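Long-range contacts in regulatory protein SdiA (Escherichia coli, PDB 4LFU), which acts as a LuxR-type quorum-sensing receptor and DNA-binding transcription activator that detects AI-1 autoinducers and raises transcription of the ftsQAZ cell-division genes: residues Tyr42-Arg47 / Glu160-Leu165; Leu83-Phe88 / Arg128-Leu133; Gln90-Trp95 / Val119-Met124. One frame throughout, in Å; residues are numbered along the deposited sequence.

Contact 1 (Tyr42-Arg47 / Glu160-Leu165); sequences YSLCVR and ESLMAL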
loop_
_atom_site.group_PDB
_atom_site.type_symbol
_atom_site.label_atom_id
_atom_site.label_comp_id
_atom_site.label_asym_id
_atom_site.label_seq_id
_atom_site.Cartn_x
_atom_site.Cartn_y
_atom_site.Cartn_z
ATOM N N TYR A 42 -11.741 21.480 -0.354
ATOM C CA TYR A 42 -11.041 20.202 -0.283
ATOM C C TYR A 42 -12.090 19.138 0.009
ATOM O O TYR A 42 -13.193 19.446 0.480
ATOM C CB TYR A 42 -9.994 20.213 0.835
ATOM C CG TYR A 42 -10.608 20.102 2.225
ATOM C CD1 TYR A 42 -11.056 21.242 2.890
ATOM C CD2 TYR A 42 -10.746 18.856 2.869
ATOM C CE1 TYR A 42 -11.643 21.165 4.122
ATOM C CE2 TYR A 42 -11.325 18.764 4.135
ATOM C CZ TYR A 42 -11.766 19.936 4.748
ATOM O OH TYR A 42 -12.357 19.924 5.996
ATOM N N SER A 43 -11.754 17.895 -0.311
ATOM C CA SER A 43 -12.482 16.749 0.167
ATOM C C SER A 43 -11.478 15.629 0.468
ATOM O O SER A 43 -10.533 15.423 -0.269
ATOM C CB SER A 43 -13.549 16.304 -0.841
ATOM O OG SER A 43 -12.978 15.789 -2.025
ATOM N N LEU A 44 -11.685 14.918 1.567
ATOM C CA LEU A 44 -10.836 13.793 1.901
ATOM C C LEU A 44 -11.756 12.575 1.890
ATOM O O LEU A 44 -12.681 12.513 2.701
ATOM C CB LEU A 44 -10.203 14.026 3.280
ATOM C CG LEU A 44 -8.729 13.684 3.578
ATOM C CD1 LEU A 44 -8.594 13.074 5.029
ATOM C CD2 LEU A 44 -8.037 12.772 2.543
ATOM N N CYS A 45 -11.542 11.670 0.921
ATOM C CA CYS A 45 -12.341 10.432 0.719
ATOM C C CYS A 45 -11.480 9.192 0.845
ATOM O O CYS A 45 -10.378 9.138 0.314
ATOM C CB CYS A 45 -12.971 10.361 -0.674
ATOM S SG CYS A 45 -14.018 11.744 -1.098
ATOM N N VAL A 46 -12.028 8.180 1.508
ATOM C CA VAL A 46 -11.308 6.950 1.797
ATOM C C VAL A 46 -12.167 5.792 1.342
ATOM O O VAL A 46 -13.251 5.594 1.897
ATOM C CB VAL A 46 -10.956 6.854 3.337
ATOM C CG1 VAL A 46 -10.207 5.581 3.655
ATOM C CG2 VAL A 46 -10.130 8.076 3.783
ATOM N N ARG A 47 -11.700 5.071 0.319
ATOM C CA ARG A 47 -12.304 3.814 -0.121
ATOM C C ARG A 47 -11.683 2.677 0.698
ATOM O O ARG A 47 -10.510 2.341 0.535
ATOM C CB ARG A 47 -12.108 3.525 -1.659
ATOM C CG ARG A 47 -12.065 4.760 -2.613
ATOM C CD ARG A 47 -12.217 4.423 -4.162
ATOM N NE ARG A 47 -13.588 3.972 -4.418
ATOM C CZ ARG A 47 -14.349 4.284 -5.467
ATOM N NH1 ARG A 47 -13.902 5.069 -6.442
ATOM N NH2 ARG A 47 -15.585 3.795 -5.532
ATOM N N GLU A 160 0.148 12.587 5.650
ATOM C CA GLU A 160 0.173 13.016 7.068
ATOM C C GLU A 160 -1.207 13.182 7.667
ATOM O O GLU A 160 -1.427 12.782 8.814
ATOM C CB GLU A 160 0.985 14.305 7.259
ATOM C CG GLU A 160 2.469 14.136 6.947
ATOM C CD GLU A 160 3.060 12.885 7.585
ATOM O OE1 GLU A 160 3.016 12.766 8.838
ATOM O OE2 GLU A 160 3.577 12.026 6.839
ATOM N N SER A 161 -2.147 13.739 6.894
ATOM C CA SER A 161 -3.516 13.889 7.395
ATOM C C SER A 161 -4.127 12.533 7.702
ATOM O O SER A 161 -4.701 12.338 8.752
ATOM C CB SER A 161 -4.399 14.722 6.452
ATOM O OG SER A 161 -4.547 14.135 5.165
ATOM N N LEU A 162 -3.955 11.581 6.799
ATOM C CA LEU A 162 -4.527 10.261 6.988
ATOM C C LEU A 162 -3.733 9.396 7.974
ATOM O O LEU A 162 -4.320 8.549 8.637
ATOM C CB LEU A 162 -4.687 9.543 5.645
ATOM C CG LEU A 162 -5.718 10.089 4.653
ATOM C CD1 LEU A 162 -5.508 9.518 3.272
ATOM C CD2 LEU A 162 -7.123 9.818 5.140
ATOM N N MET A 163 -2.416 9.602 8.070
ATOM C CA MET A 163 -1.627 8.968 9.161
ATOM C C MET A 163 -2.011 9.503 10.543
ATOM O O MET A 163 -2.211 8.711 11.480
ATOM C CB MET A 163 -0.116 9.065 8.924
ATOM C CG MET A 163 0.401 8.218 7.725
ATOM S SD MET A 163 -0.135 6.480 7.637
ATOM C CE MET A 163 0.526 5.835 9.180
ATOM N N ALA A 164 -2.164 10.832 10.665
ATOM C CA ALA A 164 -2.725 11.424 11.881
ATOM C C ALA A 164 -4.087 10.830 12.213
ATOM O O ALA A 164 -4.321 10.392 13.335
ATOM C CB ALA A 164 -2.822 12.940 11.761
ATOM N N LEU A 165 -4.995 10.801 11.246
ATOM C CA LEU A 165 -6.334 10.242 11.498
ATOM C C LEU A 165 -6.330 8.750 11.849
ATOM O O LEU A 165 -7.215 8.285 12.547
ATOM C CB LEU A 165 -7.289 10.528 10.321
ATOM C CG LEU A 165 -7.652 12.003 10.078
ATOM C CD1 LEU A 165 -8.058 12.233 8.628
ATOM C CD2 LEU A 165 -8.743 12.462 11.019
#
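Leu44 lays its forked end over the branch of Leu162, the two side chains sliding past each other in opposite directions where a strand passes beneath a helix. The tightest pair is Leu44 CD1 with Leu162 CD2 at 3.6 Å, while Leu44 CD2 rests against CD2 and CG of Leu162. Leu162 CD2 also meets Val46 CG2 at 3.7 Å, so one methyl fills the dip between two alternate residues of the strand. With CG anti to the carbonyl carbon (chi1 -68°), the fork leaves CD2 turned to the strand while CD1 continues the chain. One helical turn further on, Leu165 approaches Leu44 tip to tip, CD1 to CD1 at 3.7 Å. Branched aliphatic residues suit this buried apolar seam. Ser161 is at the margin, its OG 4.2 Å from Leu44 CD1, and its hydroxyl is satisfied within the helix by a hydrogen bond to the carbonyl of Leu157. The axes of strand 42-47 and helix 160-165 remain 11.0 Å apart and cross at -58°, leaving a spacing bridged by side chains alone. Helix 23-36 flanks the seam, touching Ser161. Helices packed in this way on the inner strands of an antiparallel sheet are characteristic of the alpha-beta-alpha sandwich of LuxR-type autoinducer-binding domains.

Contact 2 (Leu83-Phe88 / Arg128-Leu133); sequences LNPENF and RALGFL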
loop_
_atom_site.group_PDB
_atom_site.type_symbol
_atom_site.label_atom_id
_atom_site.label_comp_id
_atom_site.label_asym_id
_atom_site.label_seq_id
_atom_site.Cartn_x
_atom_site.Cartn_y
_atom_site.Cartn_z
ATOM N N LEU A 83 -11.700 9.393 -8.286
ATOM C CA LEU A 83 -11.589 8.376 -7.234
ATOM C C LEU A 83 -11.173 7.012 -7.801
ATOM O O LEU A 83 -11.393 5.961 -7.194
ATOM C CB LEU A 83 -12.930 8.268 -6.489
ATOM C CG LEU A 83 -13.230 9.076 -5.221
ATOM C CD1 LEU A 83 -12.312 10.283 -4.925
ATOM C CD2 LEU A 83 -14.684 9.488 -5.173
ATOM N N ASN A 84 -10.607 7.059 -8.998
ATOM C CA ASN A 84 -10.156 5.894 -9.691
ATOM C C ASN A 84 -8.639 6.011 -9.829
ATOM O O ASN A 84 -8.145 6.837 -10.597
ATOM C CB ASN A 84 -10.853 5.788 -11.058
ATOM C CG ASN A 84 -10.378 4.595 -11.879
ATOM O OD1 ASN A 84 -9.630 3.731 -11.397
ATOM N ND2 ASN A 84 -10.791 4.554 -13.141
ATOM N N PRO A 85 -7.899 5.189 -9.065
ATOM C CA PRO A 85 -6.428 5.168 -9.064
ATOM C C PRO A 85 -5.761 4.890 -10.439
ATOM O O PRO A 85 -4.652 5.353 -10.682
ATOM C CB PRO A 85 -6.100 4.069 -8.044
ATOM C CG PRO A 85 -7.306 3.248 -7.949
ATOM C CD PRO A 85 -8.450 4.191 -8.127
ATOM N N GLU A 86 -6.444 4.162 -11.323
ATOM C CA GLU A 86 -5.970 3.916 -12.691
ATOM C C GLU A 86 -5.741 5.189 -13.505
ATOM O O GLU A 86 -5.008 5.172 -14.490
ATOM C CB GLU A 86 -6.917 2.975 -13.436
ATOM C CG GLU A 86 -6.790 1.479 -13.030
ATOM C CD GLU A 86 -8.136 0.850 -12.639
ATOM O OE1 GLU A 86 -8.747 0.149 -13.491
ATOM O OE2 GLU A 86 -8.594 1.070 -11.481
ATOM N N ASN A 87 -6.329 6.312 -13.122
ATOM C CA ASN A 87 -6.036 7.490 -13.935
ATOM C C ASN A 87 -5.109 8.552 -13.294
ATOM O O ASN A 87 -4.949 9.663 -13.792
ATOM C CB ASN A 87 -7.287 8.002 -14.700
ATOM C CG ASN A 87 -8.370 8.448 -13.799
ATOM O OD1 ASN A 87 -8.102 9.198 -12.869
ATOM N ND2 ASN A 87 -9.615 8.006 -14.053
ATOM N N PHE A 88 -4.438 8.139 -12.225
ATOM C CA PHE A 88 -3.427 8.946 -11.553
ATOM C C PHE A 88 -2.033 8.636 -12.112
ATOM O O PHE A 88 -1.750 7.528 -12.548
ATOM C CB PHE A 88 -3.445 8.640 -10.048
ATOM C CG PHE A 88 -4.572 9.299 -9.306
ATOM C CD1 PHE A 88 -5.875 8.815 -9.397
ATOM C CD2 PHE A 88 -4.335 10.404 -8.520
ATOM C CE1 PHE A 88 -6.906 9.430 -8.709
ATOM C CE2 PHE A 88 -5.366 10.997 -7.831
ATOM C CZ PHE A 88 -6.650 10.510 -7.938
ATOM N N ARG A 128 -4.661 -0.830 3.555
ATOM C CA ARG A 128 -5.131 -1.010 2.162
ATOM C C ARG A 128 -6.351 -0.139 1.809
ATOM O O ARG A 128 -6.951 -0.293 0.746
ATOM C CB ARG A 128 -5.406 -2.478 1.852
ATOM C CG ARG A 128 -4.182 -3.325 1.674
ATOM C CD ARG A 128 -3.525 -3.667 2.999
ATOM N NE ARG A 128 -2.728 -4.881 2.872
ATOM C CZ ARG A 128 -1.523 -5.033 3.393
ATOM N NH1 ARG A 128 -1.000 -4.061 4.132
ATOM N NH2 ARG A 128 -0.868 -6.169 3.206
ATOM N N ALA A 129 -6.721 0.773 2.700
ATOM C CA ALA A 129 -7.719 1.779 2.348
ATOM C C ALA A 129 -7.068 2.694 1.333
ATOM O O ALA A 129 -5.849 2.864 1.337
ATOM C CB ALA A 129 -8.160 2.562 3.577
ATOM N N LEU A 130 -7.870 3.282 0.455
ATOM C CA LEU A 130 -7.327 4.229 -0.511
ATOM C C LEU A 130 -7.820 5.606 -0.133
ATOM O O LEU A 130 -9.037 5.847 -0.072
ATOM C CB LEU A 130 -7.759 3.869 -1.947
ATOM C CG LEU A 130 -7.281 2.567 -2.606
ATOM C CD1 LEU A 130 -7.900 2.484 -3.982
ATOM C CD2 LEU A 130 -5.758 2.527 -2.747
ATOM N N GLY A 131 -6.875 6.498 0.138
ATOM C CA GLY A 131 -7.203 7.855 0.514
ATOM C C GLY A 131 -6.980 8.781 -0.654
ATOM O O GLY A 131 -5.981 8.662 -1.386
ATOM N N PHE A 132 -7.936 9.686 -0.846
ATOM C CA PHE A 132 -7.900 10.678 -1.928
ATOM C C PHE A 132 -8.058 12.081 -1.339
ATOM O O PHE A 132 -9.035 12.368 -0.651
ATOM C CB PHE A 132 -9.040 10.424 -2.917
ATOM C CG PHE A 132 -8.960 9.087 -3.622
ATOM C CD1 PHE A 132 -8.373 8.988 -4.878
ATOM C CD2 PHE A 132 -9.483 7.927 -3.030
ATOM C CE1 PHE A 132 -8.275 7.765 -5.511
ATOM C CE2 PHE A 132 -9.425 6.684 -3.686
ATOM C CZ PHE A 132 -8.818 6.605 -4.911
ATOM N N LEU A 133 -7.108 12.961 -1.620
ATOM C CA LEU A 133 -7.245 14.357 -1.224
ATOM C C LEU A 133 -7.432 15.234 -2.468
ATOM O O LEU A 133 -6.561 15.291 -3.320
ATOM C CB LEU A 133 -6.020 14.815 -0.422
ATOM C CG LEU A 133 -5.993 16.303 -0.017
ATOM C CD1 LEU A 133 -7.104 16.649 0.968
ATOM C CD2 LEU A 133 -4.626 16.631 0.547
#
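Phe132 offers one face of its ring to Leu83, whose CA lies 4.0 Å from the ring centroid, a CH-pi contact 21° off the ring normal. The Leu83 side chain folds over the same face: with chi2 at only 16°, an unusual, nearly eclipsed torsion which may be strained, CD1 is brought down over the root of the ring, 3.8 Å from Phe132 CG. Phe132 itself has an ordinary shape, CG anti to the carbonyl carbon and the ring plane roughly perpendicular to the plane of CA, CB and CG, which projects the ring from the strand into the loop. Its edge is then occupied by Pro85 CD, 4.0 Å from Phe132 CZ, and by Phe88, whose CZ is 3.8 Å from Phe132 CD1. The two rings meet obliquely, their planes at 53°. Pro85 also sets CG 4.1 Å from CD1 of Leu130, the two side chains crossing at about a right angle.

The loop keeps its shape through its own bonds. Asn84 OD1 accepts from Glu86 N at 3.2 Å, with the donor well above the carbonyl plane; proline, with its fixed phi, suits the start of the short 3-10 turn that follows, in which Phe88 N bonds to Pro85 O. Tyr122 joins the aromatic group, edge-to-face with Phe88 and also meeting the Phe132 ring. An Asx turn leading into a 3-10 turn thus lays aromatic and aliphatic groups against the sheet, on the side of the autoinducer-binding domain where a tetraethylene glycol lies beside Leu83.

Contact 3 (Gln90-Trp95 / Val119-Met124); sequences QGHLMW and VTQYLM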
loop_
_atom_site.group_PDB
_atom_site.type_symbol
_atom_site.label_atom_id
_atom_site.label_comp_id
_atom_site.label_asym_id
_atom_site.label_seq_id
_atom_site.Cartn_x
_atom_site.Cartn_y
_atom_site.Cartn_z
ATOM N N GLN A 90 1.909 8.941 -10.655
ATOM C CA GLN A 90 2.707 9.216 -9.450
ATOM C C GLN A 90 1.841 9.593 -8.250
ATOM O O GLN A 90 2.226 10.446 -7.452
ATOM C CB GLN A 90 3.758 10.309 -9.709
ATOM C CG GLN A 90 5.203 9.791 -9.891
ATOM C CD GLN A 90 5.441 9.306 -11.293
ATOM O OE1 GLN A 90 4.939 9.899 -12.256
ATOM N NE2 GLN A 90 6.191 8.215 -11.431
ATOM N N GLY A 91 0.663 8.985 -8.142
ATOM C CA GLY A 91 -0.283 9.358 -7.088
ATOM C C GLY A 91 -1.031 10.677 -7.307
ATOM O O GLY A 91 -1.875 11.053 -6.496
ATOM N N HIS A 92 -0.761 11.330 -8.436
ATOM C CA HIS A 92 -1.218 12.679 -8.731
ATOM C C HIS A 92 -2.160 12.764 -9.942
ATOM O O HIS A 92 -2.019 12.036 -10.920
ATOM C CB HIS A 92 0.003 13.578 -8.945
ATOM C CG HIS A 92 -0.317 15.038 -9.005
ATOM N ND1 HIS A 92 -0.670 15.767 -7.886
ATOM C CD2 HIS A 92 -0.317 15.911 -10.043
ATOM C CE1 HIS A 92 -0.870 17.029 -8.232
ATOM N NE2 HIS A 92 -0.662 17.143 -9.534
ATOM N N LEU A 93 -3.134 13.660 -9.844
ATOM C CA LEU A 93 -4.113 13.884 -10.907
ATOM C C LEU A 93 -4.593 15.345 -10.971
ATOM O O LEU A 93 -5.364 15.805 -10.129
ATOM C CB LEU A 93 -5.303 12.929 -10.773
ATOM C CG LEU A 93 -6.471 13.033 -11.773
ATOM C CD1 LEU A 93 -6.029 12.792 -13.235
ATOM C CD2 LEU A 93 -7.577 12.063 -11.358
ATOM N N MET A 94 -4.100 16.065 -11.971
ATOM C CA MET A 94 -4.572 17.407 -12.278
ATOM C C MET A 94 -5.847 17.214 -13.091
ATOM O O MET A 94 -5.824 16.457 -14.053
ATOM C CB MET A 94 -3.502 18.162 -13.091
ATOM C CG MET A 94 -3.872 19.615 -13.434
ATOM S SD MET A 94 -3.724 20.662 -11.991
ATOM C CE MET A 94 -5.190 21.661 -12.149
ATOM N N TRP A 95 -6.955 17.853 -12.707
ATOM C CA TRP A 95 -8.233 17.660 -13.451
ATOM C C TRP A 95 -8.188 18.292 -14.839
ATOM O O TRP A 95 -7.636 19.380 -15.023
ATOM C CB TRP A 95 -9.478 18.170 -12.702
ATOM C CG TRP A 95 -9.652 17.626 -11.311
ATOM C CD1 TRP A 95 -8.913 16.632 -10.701
ATOM C CD2 TRP A 95 -10.638 18.036 -10.350
ATOM N NE1 TRP A 95 -9.372 16.430 -9.424
ATOM C CE2 TRP A 95 -10.426 17.272 -9.181
ATOM C CE3 TRP A 95 -11.662 18.993 -10.360
ATOM C CZ2 TRP A 95 -11.213 17.416 -8.038
ATOM C CZ3 TRP A 95 -12.437 19.156 -9.210
ATOM C CH2 TRP A 95 -12.210 18.359 -8.068
ATOM N N VAL A 119 -7.550 19.419 -8.383
ATOM C CA VAL A 119 -6.433 18.506 -8.415
ATOM C C VAL A 119 -6.682 17.400 -7.370
ATOM O O VAL A 119 -7.285 17.652 -6.334
ATOM C CB VAL A 119 -5.125 19.293 -8.145
ATOM C CG1 VAL A 119 -5.161 19.965 -6.772
ATOM C CG2 VAL A 119 -3.888 18.405 -8.313
ATOM N N THR A 120 -6.249 16.181 -7.636
ATOM C CA THR A 120 -6.369 15.131 -6.616
ATOM C C THR A 120 -5.021 14.437 -6.369
ATOM O O THR A 120 -4.251 14.192 -7.298
ATOM C CB THR A 120 -7.477 14.111 -6.977
ATOM O OG1 THR A 120 -8.665 14.833 -7.300
ATOM C CG2 THR A 120 -7.789 13.151 -5.814
ATOM N N GLN A 121 -4.730 14.167 -5.105
ATOM C CA GLN A 121 -3.593 13.338 -4.748
ATOM C C GLN A 121 -4.105 12.091 -4.029
ATOM O O GLN A 121 -5.007 12.181 -3.227
ATOM C CB GLN A 121 -2.621 14.092 -3.852
ATOM C CG GLN A 121 -1.344 13.308 -3.582
ATOM C CD GLN A 121 -0.295 13.496 -4.650
ATOM O OE1 GLN A 121 -0.309 14.475 -5.401
ATOM N NE2 GLN A 121 0.638 12.557 -4.719
ATOM N N TYR A 122 -3.522 10.929 -4.317
ATOM C CA TYR A 122 -3.916 9.727 -3.589
ATOM C C TYR A 122 -2.776 8.875 -3.004
ATOM O O TYR A 122 -1.612 8.955 -3.453
ATOM C CB TYR A 122 -4.899 8.879 -4.401
ATOM C CG TYR A 122 -4.312 7.673 -5.071
ATOM C CD1 TYR A 122 -4.496 6.381 -4.546
ATOM C CD2 TYR A 122 -3.608 7.810 -6.245
ATOM C CE1 TYR A 122 -3.926 5.259 -5.179
ATOM C CE2 TYR A 122 -3.049 6.733 -6.873
ATOM C CZ TYR A 122 -3.209 5.464 -6.350
ATOM O OH TYR A 122 -2.647 4.426 -7.058
ATOM N N LEU A 123 -3.145 8.089 -1.987
ATOM C CA LEU A 123 -2.262 7.162 -1.309
ATOM C C LEU A 123 -3.011 5.921 -0.827
ATOM O O LEU A 123 -4.122 6.016 -0.258
ATOM C CB LEU A 123 -1.629 7.829 -0.075
ATOM C CG LEU A 123 -0.557 6.974 0.619
ATOM C CD1 LEU A 123 0.635 6.790 -0.305
ATOM C CD2 LEU A 123 -0.117 7.553 1.954
ATOM N N MET A 124 -2.383 4.766 -1.018
ATOM C CA MET A 124 -2.846 3.558 -0.358
ATOM C C MET A 124 -2.267 3.491 1.035
ATOM O O MET A 124 -1.062 3.568 1.207
ATOM C CB MET A 124 -2.432 2.299 -1.107
ATOM C CG MET A 124 -2.795 1.053 -0.295
ATOM S SD MET A 124 -2.785 -0.418 -1.297
ATOM C CE MET A 124 -1.027 -0.652 -1.600
HETATM O O HOH W 1 2.942 13.005 -7.120
#
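The indole of Trp95 has the backbone N of Val119 over one face, 3.6 Å above its plane, and the Thr120 hydroxyl at its edge. There NE1 donates to Thr120 OG1 at 2.7 Å, almost exactly in the ring plane; the same oxygen is also bonded to Ser134 OG, so a small side chain with a hydroxyl serves two partners. The His92 ring likewise works by its edge: ND1 donates to Gln121 OE1 at 2.8 Å, with ring and amide planes 41° apart. Gln121 reaches it with CG anti to the backbone N and the chain bent at chi2 (86°), which swings the amide back over the neighbouring strand. Val119 CG2 approaches the His92 ring obliquely, 3.3 Å from CE1.

The strands carrying these groups run antiparallel. In the hydrogen-bonded pair, Thr120 N donates to Leu93 O at 2.7 Å and Leu93 N to Thr120 O; His92 with Gln121 and Met94 with Val119 flank it as non-hydrogen-bonded pairs. Gly91 closes the pairing by accepting from Tyr122 N at 2.7 Å. Its positive phi (75°) favours glycine, and Tyr122 O and Gln121 NE2 leave little room for a side chain. A water bonded to Gln90 O makes a weak link to Gln121 NE2.

Strand 92-94 is outermost here, with strand 117-124 between it and strand 130-137. Helix 147-167 packs on the face carrying His92, Val119 and Gln121.

All three contacts build on one antiparallel sheet in the autoinducer-binding domain. Contacts 1 and 2, with centres about 11 Å apart, are joined by neighbouring strands, through Cys45 O and Phe132 N at 2.8 Å, and by Arg47 NH1, which reaches Leu83 O at 2.8 Å. Contact 3 is nearer to contact 2, about 7 Å between centres, and Leu133 N meets Gln121 O at 2.8 Å where their strands adjoin. Contacts 1 and 3 do not touch. Leu83 and Trp95 each lie about 4 Å from a bound tetraethylene glycol, probably from the crystallisation liquor, which is consistent with contacts 2 and 3 bordering the autoinducer pocket.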